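Local atomic coordinates of prolyl-tRNA synthetase (Naegleria fowleri, PDB entry 6UYH), a protein that probably charges tRNA(Pro) with proline in an ATP-dependent reaction, as a class II aminoacyl-tRNA synthetase, and here holds halofuginone beside an ATP analogue. Residues Lys17-Phe22 with Gly284-Met289; Glu24-Val29 with Met279-Gly284; Ala64-Leu69 with Phe185-Leu190; Arg136-Lys141 with His171-Ser176. All blocks are in the same frame, centred on the assembly; numbering follows the deposited sequence. Where two conformers were deposited one is given.

Contacts 1 and 2 adjoin at the end of helix 274-283, their centres 6 Å apart; they share Gly284 and are tied by a probable hydrogen bond from Trp25 NE1 to Asp285 O, 2.9 Å. Contacts 3 and 4 form a second pair across the chain's centre, with centres 15 Å apart, joined where Lys141 NZ reaches Leu69 O at 2.9 Å. The pairs lie well apart: the centres of contacts 2 and 3 are 29 Å from each other. Contact 4 is the one that includes a halofuginone-pocket residue, His171. The side chain of Ile187 in contact 3 lies about 9 Å from the inhibitor, and that of Tyr26 in contact 2 about 10 Å from the ATP analogue.

Contact 1 (Lys17-Phe22 with Gly284-Met289); sequences KKQENF and GDDKGM
Asp286 turns its carboxylate on Lys17 and Lys18, and its two oxygens take different partners. The charged contact belongs to OD2, which forms a salt bridge with Lys17 NZ; the modelled separation is implausibly short, so its exact length is doubtful. The lysine chain bends at chi3 and chi4 (71° and 59°), curling its ammonium group back to the acid, and the two side chains cross at about a right angle. OD1 binds backbone instead: Lys18 N meets it on the syn side at 2.7 Å, nearly straight at 173°. Water adds a bridge, accepting from Gln19 N at 3.0 Å and donating to Asp286 OD2 at 2.9 Å.

A side-chain-to-carbonyl bond completes the set. Lys18 runs out fully extended to place NZ 2.7 Å from Gly284 O, and the same ammonium also bonds to Met281 O, within the last turn of helix 274-283. The acid is presented by a type I turn from Asp285 to Gly288, in which Asp285 OD1 accepts from Lys287 N at 2.9 Å as an Asx turn. On the other side of the contact, Asn21 caps helix 22-32.

One ammonium group, a backbone N-H and a water around the carboxylate would probably keep Asp286 ionised, while Lys18 brings positive charge to carbonyls at a helix C-terminus, where it should be electrostatically favourable.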
loop_
_atom_site.group_PDB
_atom_site.type_symbol
_atom_site.label_atom_id
_atom_site.label_comp_id
_atom_site.label_asym_id
_atom_site.label_seq_id
_atom_site.Cartn_x
_atom_site.Cartn_y
_atom_site.Cartn_z
ATOM N N LYS A 17 -31.473 14.581 -7.551
ATOM C CA LYS A 17 -31.003 15.493 -6.517
ATOM C C LYS A 17 -30.690 14.757 -5.219
ATOM O O LYS A 17 -31.279 13.721 -4.904
ATOM C CB LYS A 17 -32.040 16.587 -6.255
ATOM C CG LYS A 17 -32.204 17.548 -7.430
ATOM C CD LYS A 17 -33.241 18.632 -7.145
ATOM C CE LYS A 17 -32.741 19.639 -6.115
ATOM N NZ LYS A 17 -31.489 20.331 -6.553
ATOM N N LYS A 18 -29.739 15.314 -4.464
ATOM C CA LYS A 18 -29.339 14.720 -3.192
ATOM C C LYS A 18 -30.532 14.591 -2.254
ATOM O O LYS A 18 -30.648 13.607 -1.517
ATOM C CB LYS A 18 -28.240 15.571 -2.559
ATOM C CG LYS A 18 -27.443 14.896 -1.449
ATOM C CD LYS A 18 -26.338 15.826 -0.949
ATOM C CE LYS A 18 -25.462 15.144 0.074
ATOM N NZ LYS A 18 -24.372 16.063 0.573
ATOM N N GLN A 19 -31.443 15.565 -2.299
ATOM C CA GLN A 19 -32.645 15.634 -1.475
ATOM C C GLN A 19 -33.785 14.761 -1.991
ATOM O O GLN A 19 -34.785 14.595 -1.285
ATOM C CB GLN A 19 -33.134 17.090 -1.411
ATOM C CG GLN A 19 -33.804 17.557 -2.715
ATOM C CD GLN A 19 -33.770 19.069 -2.932
ATOM O OE1 GLN A 19 -34.746 19.660 -3.393
ATOM N NE2 GLN A 19 -32.640 19.691 -2.628
ATOM N N GLU A 20 -33.696 14.254 -3.223
ATOM C CA GLU A 20 -34.775 13.466 -3.816
ATOM C C GLU A 20 -34.631 11.973 -3.530
ATOM O O GLU A 20 -35.604 11.300 -3.176
ATOM C CB GLU A 20 -34.820 13.677 -5.341
ATOM C CG GLU A 20 -35.524 14.936 -5.788
ATOM C CD GLU A 20 -35.360 15.199 -7.281
ATOM O OE1 GLU A 20 -34.552 14.504 -7.940
ATOM O OE2 GLU A 20 -36.030 16.117 -7.790
ATOM N N ASN A 21 -33.438 11.435 -3.750
ATOM C CA ASN A 21 -33.195 10.003 -3.593
ATOM C C ASN A 21 -31.710 9.883 -3.273
ATOM O O ASN A 21 -30.872 9.936 -4.179
ATOM C CB ASN A 21 -33.572 9.229 -4.851
ATOM C CG ASN A 21 -33.422 7.722 -4.684
ATOM O OD1 ASN A 21 -32.551 7.246 -3.963
ATOM N ND2 ASN A 21 -34.279 6.967 -5.358
ATOM N N PHE A 22 -31.396 9.757 -1.984
ATOM C CA PHE A 22 -30.012 9.873 -1.551
ATOM C C PHE A 22 -29.163 8.745 -2.112
ATOM O O PHE A 22 -28.002 8.962 -2.482
ATOM C CB PHE A 22 -29.948 9.899 -0.016
ATOM C CG PHE A 22 -28.592 10.255 0.537
ATOM C CD1 PHE A 22 -27.901 11.363 0.067
ATOM C CD2 PHE A 22 -28.019 9.498 1.547
ATOM C CE1 PHE A 22 -26.643 11.687 0.573
ATOM C CE2 PHE A 22 -26.767 9.823 2.067
ATOM C CZ PHE A 22 -26.080 10.925 1.578
ATOM N N GLY A 284 -20.702 16.377 -1.073
ATOM C CA GLY A 284 -21.227 16.349 -2.432
ATOM C C GLY A 284 -22.517 17.141 -2.564
ATOM O O GLY A 284 -23.265 17.325 -1.601
ATOM N N ASP A 285 -22.778 17.631 -3.777
ATOM C CA ASP A 285 -23.968 18.432 -4.027
ATOM C C ASP A 285 -24.594 17.985 -5.355
ATOM O O ASP A 285 -24.221 16.958 -5.927
ATOM C CB ASP A 285 -23.632 19.937 -3.969
ATOM C CG ASP A 285 -22.732 20.402 -5.118
ATOM O OD1 ASP A 285 -22.522 19.646 -6.086
ATOM O OD2 ASP A 285 -22.239 21.550 -5.052
ATOM N N ASP A 286 -25.557 18.765 -5.847
ATOM C CA ASP A 286 -26.315 18.348 -7.019
ATOM C C ASP A 286 -25.559 18.555 -8.322
ATOM O O ASP A 286 -26.044 18.130 -9.377
ATOM C CB ASP A 286 -27.661 19.079 -7.068
ATOM C CG ASP A 286 -28.612 18.606 -5.973
ATOM O OD1 ASP A 286 -28.422 17.486 -5.460
ATOM O OD2 ASP A 286 -29.546 19.349 -5.632
ATOM N N LYS A 287 -24.386 19.181 -8.274
ATOM C CA LYS A 287 -23.510 19.252 -9.435
ATOM C C LYS A 287 -22.443 18.169 -9.422
ATOM O O LYS A 287 -21.725 18.021 -10.413
ATOM C CB LYS A 287 -22.844 20.630 -9.524
ATOM C CG LYS A 287 -23.810 21.788 -9.755
ATOM C CD LYS A 287 -23.074 23.119 -9.690
ATOM C CE LYS A 287 -24.021 24.301 -9.851
ATOM N NZ LYS A 287 -24.659 24.317 -11.193
ATOM N N GLY A 288 -22.330 17.408 -8.334
ATOM C CA GLY A 288 -21.391 16.307 -8.276
ATOM C C GLY A 288 -20.455 16.359 -7.089
ATOM O O GLY A 288 -20.838 16.780 -5.996
ATOM N N MET A 289 -19.215 15.927 -7.301
ATOM C CA MET A 289 -18.221 15.870 -6.245
ATOM C C MET A 289 -17.815 17.273 -5.797
ATOM O O MET A 289 -17.784 18.210 -6.592
ATOM C CB MET A 289 -16.997 15.100 -6.749
ATOM C CG MET A 289 -15.942 14.821 -5.708
ATOM S SD MET A 289 -16.454 13.589 -4.505
ATOM C CE MET A 289 -16.662 12.148 -5.550
HETATM O O HOH W 1 -30.636 18.279 -3.208
#

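Contact 2 (Glu24-Val29 with Met279-Gly284); sequences EWYSQV and MIMVHG
Met281 lays its terminal methyl over the Tyr26 ring, a bump in this packing of helix 22-32 against helix 274-283. Its chain is extended beyond CG (chi2 179°), long enough to set CE 3.8 Å from the Tyr26 ring centroid and nearly over it, a CH-pi contact. SD stands farther above the same face, in a looser Met-aromatic contact.

Ile280 projects beside it. Its CG2 branch reaches the edge of the phenol, 3.8 Å from Tyr26 CE1, and enters the hollow between Tyr26 and Val29, where it comes 4.2 Å from Val29 CG1. Trp25 is the bump from the other side. The rim of its six-membered ring drives against backbone rather than side chain: CZ2 lies 3.4 Å from Gly284 C, and CH2 is 3.7 Å from Ile280 O. With no side chain at Gly284, the indole edge can press directly on the chain just as the helix ends. Val29 CG2 lies over one face of the indole.

The local axes pass 11.0 Å apart at 115°, so the helices meet crosswise. Tyr26 OH continues to Pro158 O, and its ring touches Phe159, which lines the nucleotide pocket. Helix 274-283 follows strand 261-272 and begins with Arg274, another pocket residue, consistent with the strand-helix of class II synthetase motif 3.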
loop_
_atom_site.group_PDB
_atom_site.type_symbol
_atom_site.label_atom_id
_atom_site.label_comp_id
_atom_site.label_asym_id
_atom_site.label_seq_id
_atom_site.Cartn_x
_atom_site.Cartn_y
_atom_site.Cartn_z
ATOM N N GLU A 24 -29.602 6.961 -4.920
ATOM C CA GLU A 24 -29.388 7.109 -6.355
ATOM C C GLU A 24 -28.458 8.283 -6.648
ATOM O O GLU A 24 -27.573 8.175 -7.505
ATOM C CB GLU A 24 -30.731 7.265 -7.071
ATOM C CG GLU A 24 -30.619 7.541 -8.571
ATOM C CD GLU A 24 -29.929 6.433 -9.362
ATOM O OE1 GLU A 24 -29.832 5.288 -8.863
ATOM O OE2 GLU A 24 -29.485 6.717 -10.500
ATOM N N TRP A 25 -28.631 9.400 -5.931
ATOM C CA TRP A 25 -27.690 10.517 -6.022
ATOM C C TRP A 25 -26.259 10.056 -5.764
ATOM O O TRP A 25 -25.333 10.389 -6.515
ATOM C CB TRP A 25 -28.071 11.622 -5.023
ATOM C CG TRP A 25 -27.008 12.691 -4.905
ATOM C CD1 TRP A 25 -26.879 13.810 -5.689
ATOM C CD2 TRP A 25 -25.921 12.729 -3.972
ATOM N NE1 TRP A 25 -25.785 14.543 -5.291
ATOM C CE2 TRP A 25 -25.178 13.901 -4.242
ATOM C CE3 TRP A 25 -25.512 11.896 -2.916
ATOM C CZ2 TRP A 25 -24.040 14.252 -3.517
ATOM C CZ3 TRP A 25 -24.374 12.246 -2.190
ATOM C CH2 TRP A 25 -23.652 13.417 -2.494
ATOM N N TYR A 26 -26.066 9.287 -4.690
ATOM C CA TYR A 26 -24.734 8.832 -4.311
ATOM C C TYR A 26 -24.126 7.964 -5.395
ATOM O O TYR A 26 -22.955 8.134 -5.766
ATOM C CB TYR A 26 -24.842 8.048 -3.001
ATOM C CG TYR A 26 -23.559 7.610 -2.341
ATOM C CD1 TYR A 26 -22.593 8.535 -1.969
ATOM C CD2 TYR A 26 -23.341 6.267 -2.036
ATOM C CE1 TYR A 26 -21.437 8.139 -1.330
ATOM C CE2 TYR A 26 -22.180 5.855 -1.380
ATOM C CZ TYR A 26 -21.236 6.796 -1.031
ATOM O OH TYR A 26 -20.092 6.405 -0.372
ATOM N N SER A 27 -24.917 7.040 -5.934
ATOM C CA SER A 27 -24.424 6.197 -7.013
ATOM C C SER A 27 -23.995 7.036 -8.211
ATOM O O SER A 27 -22.918 6.810 -8.778
ATOM C CB SER A 27 -25.497 5.190 -7.410
ATOM O OG SER A 27 -25.047 4.393 -8.488
ATOM N N GLN A 28 -24.807 8.024 -8.590
ATOM C CA GLN A 28 -24.468 8.845 -9.747
ATOM C C GLN A 28 -23.224 9.685 -9.483
ATOM O O GLN A 28 -22.369 9.821 -10.363
ATOM C CB GLN A 28 -25.655 9.726 -10.138
ATOM C CG GLN A 28 -26.815 8.929 -10.728
ATOM C CD GLN A 28 -27.792 9.797 -11.498
ATOM O OE1 GLN A 28 -27.412 10.817 -12.077
ATOM N NE2 GLN A 28 -29.061 9.403 -11.496
ATOM N N VAL A 29 -23.082 10.222 -8.266
ATOM C CA VAL A 29 -21.938 11.086 -7.982
ATOM C C VAL A 29 -20.636 10.283 -7.956
ATOM O O VAL A 29 -19.616 10.724 -8.498
ATOM C CB VAL A 29 -22.157 11.865 -6.668
ATOM C CG1 VAL A 29 -20.867 12.553 -6.227
ATOM C CG2 VAL A 29 -23.269 12.902 -6.844
ATOM N N MET A 279 -16.764 11.659 3.431
ATOM C CA MET A 279 -16.380 12.878 2.727
ATOM C C MET A 279 -17.378 13.215 1.626
ATOM O O MET A 279 -17.839 14.358 1.507
ATOM C CB MET A 279 -14.971 12.700 2.139
ATOM C CG MET A 279 -14.432 13.940 1.418
ATOM S SD MET A 279 -12.949 13.512 0.456
ATOM C CE MET A 279 -13.642 12.562 -0.902
ATOM N N ILE A 280 -17.740 12.213 0.823
ATOM C CA ILE A 280 -18.638 12.437 -0.303
ATOM C C ILE A 280 -20.062 12.725 0.175
ATOM O O ILE A 280 -20.720 13.650 -0.312
ATOM C CB ILE A 280 -18.595 11.230 -1.252
ATOM C CG1 ILE A 280 -17.182 11.084 -1.833
ATOM C CG2 ILE A 280 -19.671 11.365 -2.329
ATOM C CD1 ILE A 280 -16.986 9.800 -2.631
ATOM N N MET A 281 -20.571 11.928 1.127
ATOM C CA MET A 281 -21.930 12.152 1.604
ATOM C C MET A 281 -22.079 13.504 2.286
ATOM O O MET A 281 -23.156 14.115 2.215
ATOM C CB MET A 281 -22.363 11.040 2.569
ATOM C CG MET A 281 -22.614 9.707 1.879
ATOM S SD MET A 281 -23.081 8.436 3.093
ATOM C CE MET A 281 -23.370 7.053 1.986
ATOM N N VAL A 282 -21.031 13.978 2.968
ATOM C CA VAL A 282 -21.116 15.269 3.647
ATOM C C VAL A 282 -21.060 16.412 2.635
ATOM O O VAL A 282 -21.902 17.319 2.658
ATOM C CB VAL A 282 -20.012 15.395 4.718
ATOM C CG1 VAL A 282 -19.966 16.818 5.269
ATOM C CG2 VAL A 282 -20.245 14.398 5.860
ATOM N N HIS A 283 -20.092 16.377 1.712
ATOM C CA HIS A 283 -19.781 17.552 0.893
ATOM C C HIS A 283 -20.358 17.537 -0.519
ATOM O O HIS A 283 -20.458 18.607 -1.130
ATOM C CB HIS A 283 -18.265 17.734 0.752
ATOM C CG HIS A 283 -17.560 17.979 2.043
ATOM N ND1 HIS A 283 -17.912 18.989 2.910
ATOM C CD2 HIS A 283 -16.482 17.370 2.590
ATOM C CE1 HIS A 283 -17.100 18.970 3.952
ATOM N NE2 HIS A 283 -16.223 17.997 3.782
ATOM N N GLY A 284 -20.702 16.377 -1.073
ATOM C CA GLY A 284 -21.227 16.349 -2.432
ATOM C C GLY A 284 -22.517 17.141 -2.564
ATOM O O GLY A 284 -23.265 17.325 -1.601
#

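Contact 3 (Ala64-Leu69 with Phe185-Leu190); sequences AEIKKL and FTILEL. With EDO (1,2-ethanediol), chain K.
Leu190 spreads its two methyls against Glu65 and Ile66 of helix 49-67. CD2 lies 3.8 Å from Glu65 CB, so the aliphatic root of the glutamate does the touching, while CD1 meets Ile66 CG2 at 3.9 Å, those two side chains crossing at about a right angle. One turn away, Leu69 and Thr186 reach toward each other tip to tip, with Leu69 CD1 3.8 Å from Thr186 CG2. The same leucine methyl also approaches Ile187 CD1 at 4.1 Å, so it sits among Thr186, Ile187 and Leu190. All of this is apolar packing.

Torsions sort the branches. At Thr186 OG1 lies beside the backbone N (chi1 -65°), which leaves the methyl opposite that N and facing Leu69; OG1 bonds back to the carbonyl of Glu182 in its own helix. Ile66 offers only CG2, its longer branch leading away from helix 177-198 and its side chain packing on Val71.

Helix 49-67 precedes the short strand 72-73, consistent with the long helix of class II motif 1, and helix 177-198 follows the strand 164-174; the contact would then pack two helices of the catalytic core together.

Farther out, Glu65 folds at chi2 (-57°) and its OE2 receives Lys68 NZ at 3.3 Å in a salt bridge, with Arg193 a long, weak partner of OE1. The far side of helix 177-198 is covered by strand 219-227, on which Phe185 and Leu188 rest. At the outer end, an ethanediol, probably from the crystallisation liquor, donates from O2 to Lys68 O at 3.1 Å.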
loop_
_atom_site.group_PDB
_atom_site.type_symbol
_atom_site.label_atom_id
_atom_site.label_comp_id
_atom_site.label_asym_id
_atom_site.label_seq_id
_atom_site.Cartn_x
_atom_site.Cartn_y
_atom_site.Cartn_z
ATOM N N ALA A 64 3.144 10.119 8.391
ATOM C CA ALA A 64 4.082 11.096 8.929
ATOM C C ALA A 64 3.779 11.409 10.388
ATOM O O ALA A 64 4.706 11.628 11.172
ATOM C CB ALA A 64 4.073 12.376 8.088
ATOM N N GLU A 65 2.498 11.415 10.778
ATOM C CA GLU A 65 2.156 11.712 12.168
ATOM C C GLU A 65 2.495 10.550 13.100
ATOM O O GLU A 65 2.967 10.773 14.223
ATOM C CB GLU A 65 0.671 12.071 12.278
ATOM C CG GLU A 65 0.321 13.400 11.599
ATOM C CD GLU A 65 1.124 14.576 12.141
ATOM O OE1 GLU A 65 1.309 14.679 13.377
ATOM O OE2 GLU A 65 1.575 15.406 11.324
ATOM N N ILE A 66 2.249 9.307 12.674
ATOM C CA ILE A 66 2.546 8.198 13.581
ATOM C C ILE A 66 4.044 7.909 13.630
ATOM O O ILE A 66 4.536 7.352 14.623
ATOM C CB ILE A 66 1.756 6.923 13.233
ATOM C CG1 ILE A 66 2.161 6.350 11.857
ATOM C CG2 ILE A 66 0.236 7.190 13.346
ATOM C CD1 ILE A 66 1.492 5.010 11.530
ATOM N N LYS A 67 4.794 8.314 12.609
ATOM C CA LYS A 67 6.242 8.167 12.684
ATOM C C LYS A 67 6.821 8.974 13.844
ATOM O O LYS A 67 7.771 8.532 14.512
ATOM C CB LYS A 67 6.872 8.578 11.353
ATOM C CG LYS A 67 8.342 8.241 11.244
ATOM C CD LYS A 67 8.905 8.693 9.915
ATOM C CE LYS A 67 10.416 8.515 9.870
ATOM N NZ LYS A 67 10.983 9.057 8.604
ATOM N N LYS A 68 6.260 10.161 14.101
ATOM C CA LYS A 68 6.695 10.991 15.218
ATOM C C LYS A 68 6.456 10.311 16.557
ATOM O O LYS A 68 7.113 10.654 17.546
ATOM C CB LYS A 68 5.963 12.335 15.194
ATOM C CG LYS A 68 6.204 13.170 13.946
ATOM C CD LYS A 68 5.212 14.333 13.860
ATOM C CE LYS A 68 5.448 15.178 12.619
ATOM N NZ LYS A 68 4.491 16.318 12.519
ATOM N N LEU A 69 5.518 9.373 16.611
ATOM C CA LEU A 69 5.221 8.619 17.824
ATOM C C LEU A 69 6.080 7.370 17.962
ATOM O O LEU A 69 6.002 6.690 18.991
ATOM C CB LEU A 69 3.745 8.216 17.833
ATOM C CG LEU A 69 2.740 9.355 17.665
ATOM C CD1 LEU A 69 1.329 8.794 17.649
ATOM C CD2 LEU A 69 2.898 10.392 18.777
ATOM N N PHE A 185 -5.786 8.116 23.156
ATOM C CA PHE A 185 -6.379 9.423 22.885
ATOM C C PHE A 185 -5.525 10.241 21.928
ATOM O O PHE A 185 -6.054 11.095 21.206
ATOM C CB PHE A 185 -6.642 10.144 24.215
ATOM C CG PHE A 185 -7.714 9.474 25.025
ATOM C CD1 PHE A 185 -9.056 9.758 24.790
ATOM C CD2 PHE A 185 -7.389 8.509 25.968
ATOM C CE1 PHE A 185 -10.056 9.121 25.507
ATOM C CE2 PHE A 185 -8.382 7.867 26.694
ATOM C CZ PHE A 185 -9.718 8.174 26.463
ATOM N N THR A 186 -4.217 9.973 21.894
ATOM C CA THR A 186 -3.347 10.543 20.867
ATOM C C THR A 186 -3.763 10.083 19.469
ATOM O O THR A 186 -3.858 10.894 18.535
ATOM C CB THR A 186 -1.895 10.155 21.162
ATOM O OG1 THR A 186 -1.484 10.753 22.399
ATOM C CG2 THR A 186 -0.967 10.608 20.030
ATOM N N ILE A 187 -4.020 8.780 19.301
ATOM C CA ILE A 187 -4.462 8.284 17.997
ATOM C C ILE A 187 -5.851 8.818 17.678
ATOM O O ILE A 187 -6.142 9.179 16.531
ATOM C CB ILE A 187 -4.425 6.740 17.951
ATOM C CG1 ILE A 187 -2.981 6.222 18.112
ATOM C CG2 ILE A 187 -5.020 6.213 16.628
ATOM C CD1 ILE A 187 -2.045 6.613 16.973
ATOM N N LEU A 188 -6.728 8.885 18.685
ATOM C CA LEU A 188 -8.071 9.422 18.461
ATOM C C LEU A 188 -8.012 10.863 17.961
ATOM O O LEU A 188 -8.786 11.259 17.078
ATOM C CB LEU A 188 -8.898 9.338 19.749
ATOM C CG LEU A 188 -10.396 9.620 19.548
ATOM C CD1 LEU A 188 -11.061 8.484 18.791
ATOM C CD2 LEU A 188 -11.087 9.877 20.882
ATOM N N GLU A 189 -7.098 11.663 18.515
ATOM C CA GLU A 189 -6.908 13.021 18.017
ATOM C C GLU A 189 -6.386 13.019 16.580
ATOM O O GLU A 189 -6.778 13.868 15.775
ATOM C CB GLU A 189 -5.966 13.785 18.944
ATOM C CG GLU A 189 -5.452 15.115 18.402
ATOM C CD GLU A 189 -6.531 16.183 18.248
ATOM O OE1 GLU A 189 -7.679 15.983 18.705
ATOM O OE2 GLU A 189 -6.222 17.249 17.678
ATOM N N LEU A 190 -5.516 12.067 16.224
ATOM C CA LEU A 190 -5.060 11.994 14.838
ATOM C C LEU A 190 -6.207 11.659 13.896
ATOM O O LEU A 190 -6.259 12.172 12.776
ATOM C CB LEU A 190 -3.936 10.968 14.678
ATOM C CG LEU A 190 -2.567 11.334 15.248
ATOM C CD1 LEU A 190 -1.556 10.254 14.862
ATOM C CD2 LEU A 190 -2.105 12.703 14.737
HETATM C C1 EDO K . 8.525 7.785 21.146
HETATM O O1 EDO K . 9.323 6.896 20.354
HETATM C C2 EDO K . 8.096 8.970 20.290
HETATM O O2 EDO K . 9.210 9.421 19.507
#

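Contact 4 (Arg136-Lys141 with His171-Ser176); sequences RDLPLK and HSAFKS
Phe174 carries CG opposite its carbonyl carbon (chi1 -58°), which brings its ring back to Pro139, CD1 to Pro139 CB 3.7 Å. Lys141 keeps CD nearly anti to its CA (chi2 -155°), which lays CD 4.0 Å from Phe174 CZ, the two side chains crossing at about a right angle; the chain bends only beyond it, at chi3. The strands are the antiparallel pair 140-149 and 164-174, consistent with class II motif 2: the chain between them holds Arg150 and Glu152, both of the nucleotide pocket.

Leu140 and Ala173 form a hydrogen-bonded pair, with Leu140 N to Ala173 O at 3.0 Å and Ala173 N to Leu140 O at 2.8 Å. Lys141 and Ser172 follow as a non-hydrogen-bonded pair, where Lys141 CB rests 3.5 Å from Ser172 OG; that hydroxyl is bonded to Glu183 of helix 177-198, a helix that Phe174 and Lys141 also touch. The other face carries Leu140 and Ala173 toward Ile132, and Leu140 further onto helix 121-131. Leu138 CD2 joins this side, 3.9 Å from Ala173 CB, before a cis peptide bond leads into Pro139.

His171, at the inner end, touches halofuginone, and its ND1 bonds to Tyr125 OH while NE2 bonds to Glu169, which would fix the imidazole's rotation. Beside the paired bonds, Ser172 CA approaches Leu140 O at 3.1 Å, a CA-H...O contact on the oxygen that also accepts from Ala173 N.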
loop_
_atom_site.group_PDB
_atom_site.type_symbol
_atom_site.label_atom_id
_atom_site.label_comp_id
_atom_site.label_asym_id
_atom_site.label_seq_id
_atom_site.Cartn_x
_atom_site.Cartn_y
_atom_site.Cartn_z
ATOM N N ARG A 136 12.735 -3.670 28.075
ATOM C CA ARG A 136 13.523 -3.012 27.041
ATOM C C ARG A 136 12.935 -3.220 25.654
ATOM O O ARG A 136 13.292 -2.483 24.726
ATOM C CB ARG A 136 14.967 -3.514 27.078
ATOM N N ASP A 137 12.047 -4.196 25.486
ATOM C CA ASP A 137 11.370 -4.411 24.212
ATOM C C ASP A 137 10.122 -3.552 24.061
ATOM O O ASP A 137 9.460 -3.620 23.021
ATOM C CB ASP A 137 11.006 -5.891 24.051
ATOM C CG ASP A 137 12.231 -6.790 24.020
ATOM O OD1 ASP A 137 13.175 -6.467 23.274
ATOM O OD2 ASP A 137 12.255 -7.810 24.742
ATOM N N LEU A 138 9.791 -2.748 25.067
ATOM C CA LEU A 138 8.574 -1.962 25.058
ATOM C C LEU A 138 8.905 -0.474 25.094
ATOM O O LEU A 138 9.902 -0.074 25.696
ATOM C CB LEU A 138 7.690 -2.324 26.260
ATOM C CG LEU A 138 7.205 -3.771 26.259
ATOM C CD1 LEU A 138 6.587 -4.117 27.601
ATOM C CD2 LEU A 138 6.210 -4.003 25.132
ATOM N N PRO A 139 8.082 0.374 24.464
ATOM C CA PRO A 139 6.872 -0.024 23.739
ATOM C C PRO A 139 7.164 -0.605 22.369
ATOM O O PRO A 139 8.203 -0.292 21.774
ATOM C CB PRO A 139 6.092 1.287 23.621
ATOM C CG PRO A 139 7.149 2.347 23.633
ATOM C CD PRO A 139 8.228 1.839 24.544
ATOM N N LEU A 140 6.280 -1.491 21.919
ATOM C CA LEU A 140 6.285 -2.019 20.559
ATOM C C LEU A 140 5.061 -1.456 19.857
ATOM O O LEU A 140 3.935 -1.667 20.313
ATOM C CB LEU A 140 6.248 -3.549 20.546
ATOM C CG LEU A 140 6.090 -4.214 19.170
ATOM C CD1 LEU A 140 7.265 -3.875 18.260
ATOM C CD2 LEU A 140 5.928 -5.729 19.297
ATOM N N LYS A 141 5.276 -0.746 18.752
ATOM C CA LYS A 141 4.201 -0.009 18.092
ATOM C C LYS A 141 4.312 -0.242 16.594
ATOM O O LYS A 141 5.218 0.291 15.955
ATOM C CB LYS A 141 4.285 1.482 18.429
ATOM C CG LYS A 141 4.397 1.715 19.942
ATOM C CD LYS A 141 3.906 3.066 20.382
ATOM C CE LYS A 141 4.986 4.093 20.284
ATOM N NZ LYS A 141 4.642 5.300 21.093
ATOM N N HIS A 171 -1.242 -1.575 16.223
ATOM C CA HIS A 171 -1.259 -2.486 17.367
ATOM C C HIS A 171 -0.043 -2.151 18.215
ATOM O O HIS A 171 1.095 -2.330 17.763
ATOM C CB HIS A 171 -1.212 -3.945 16.902
ATOM C CG HIS A 171 -2.386 -4.352 16.068
ATOM N ND1 HIS A 171 -3.460 -5.042 16.589
ATOM C CD2 HIS A 171 -2.662 -4.162 14.754
ATOM C CE1 HIS A 171 -4.349 -5.256 15.636
ATOM N NE2 HIS A 171 -3.890 -4.735 14.512
ATOM N N SER A 172 -0.264 -1.669 19.436
ATOM C CA SER A 172 0.829 -1.259 20.301
ATOM C C SER A 172 0.792 -2.023 21.618
ATOM O O SER A 172 -0.275 -2.415 22.095
ATOM C CB SER A 172 0.771 0.240 20.577
ATOM O OG SER A 172 0.969 0.962 19.379
ATOM N N ALA A 173 1.973 -2.216 22.200
ATOM C CA ALA A 173 2.144 -2.864 23.497
ATOM C C ALA A 173 3.012 -1.988 24.387
ATOM O O ALA A 173 4.001 -1.417 23.921
ATOM C CB ALA A 173 2.792 -4.251 23.336
ATOM N N PHE A 174 2.662 -1.919 25.674
ATOM C CA PHE A 174 3.301 -1.024 26.634
ATOM C C PHE A 174 3.544 -1.751 27.945
ATOM O O PHE A 174 2.884 -2.742 28.266
ATOM C CB PHE A 174 2.442 0.213 26.929
ATOM C CG PHE A 174 2.107 1.020 25.709
ATOM C CD1 PHE A 174 2.897 2.101 25.338
ATOM C CD2 PHE A 174 1.003 0.708 24.946
ATOM C CE1 PHE A 174 2.582 2.859 24.220
ATOM C CE2 PHE A 174 0.683 1.453 23.818
ATOM C CZ PHE A 174 1.476 2.532 23.459
ATOM N N LYS A 175 4.479 -1.215 28.727
ATOM C CA LYS A 175 4.726 -1.766 30.052
ATOM C C LYS A 175 3.704 -1.306 31.084
ATOM O O LYS A 175 3.559 -1.964 32.117
ATOM C CB LYS A 175 6.139 -1.405 30.523
ATOM C CG LYS A 175 6.338 0.068 30.840
ATOM C CD LYS A 175 7.772 0.343 31.292
ATOM C CE LYS A 175 7.993 1.821 31.579
ATOM N NZ LYS A 175 9.429 2.135 31.826
ATOM N N SER A 176 2.972 -0.219 30.827
ATOM C CA SER A 176 2.066 0.332 31.826
ATOM C C SER A 176 0.764 0.783 31.181
ATOM O O SER A 176 0.694 1.046 29.976
ATOM C CB SER A 176 2.695 1.516 32.565
ATOM O OG SER A 176 2.884 2.602 31.677
#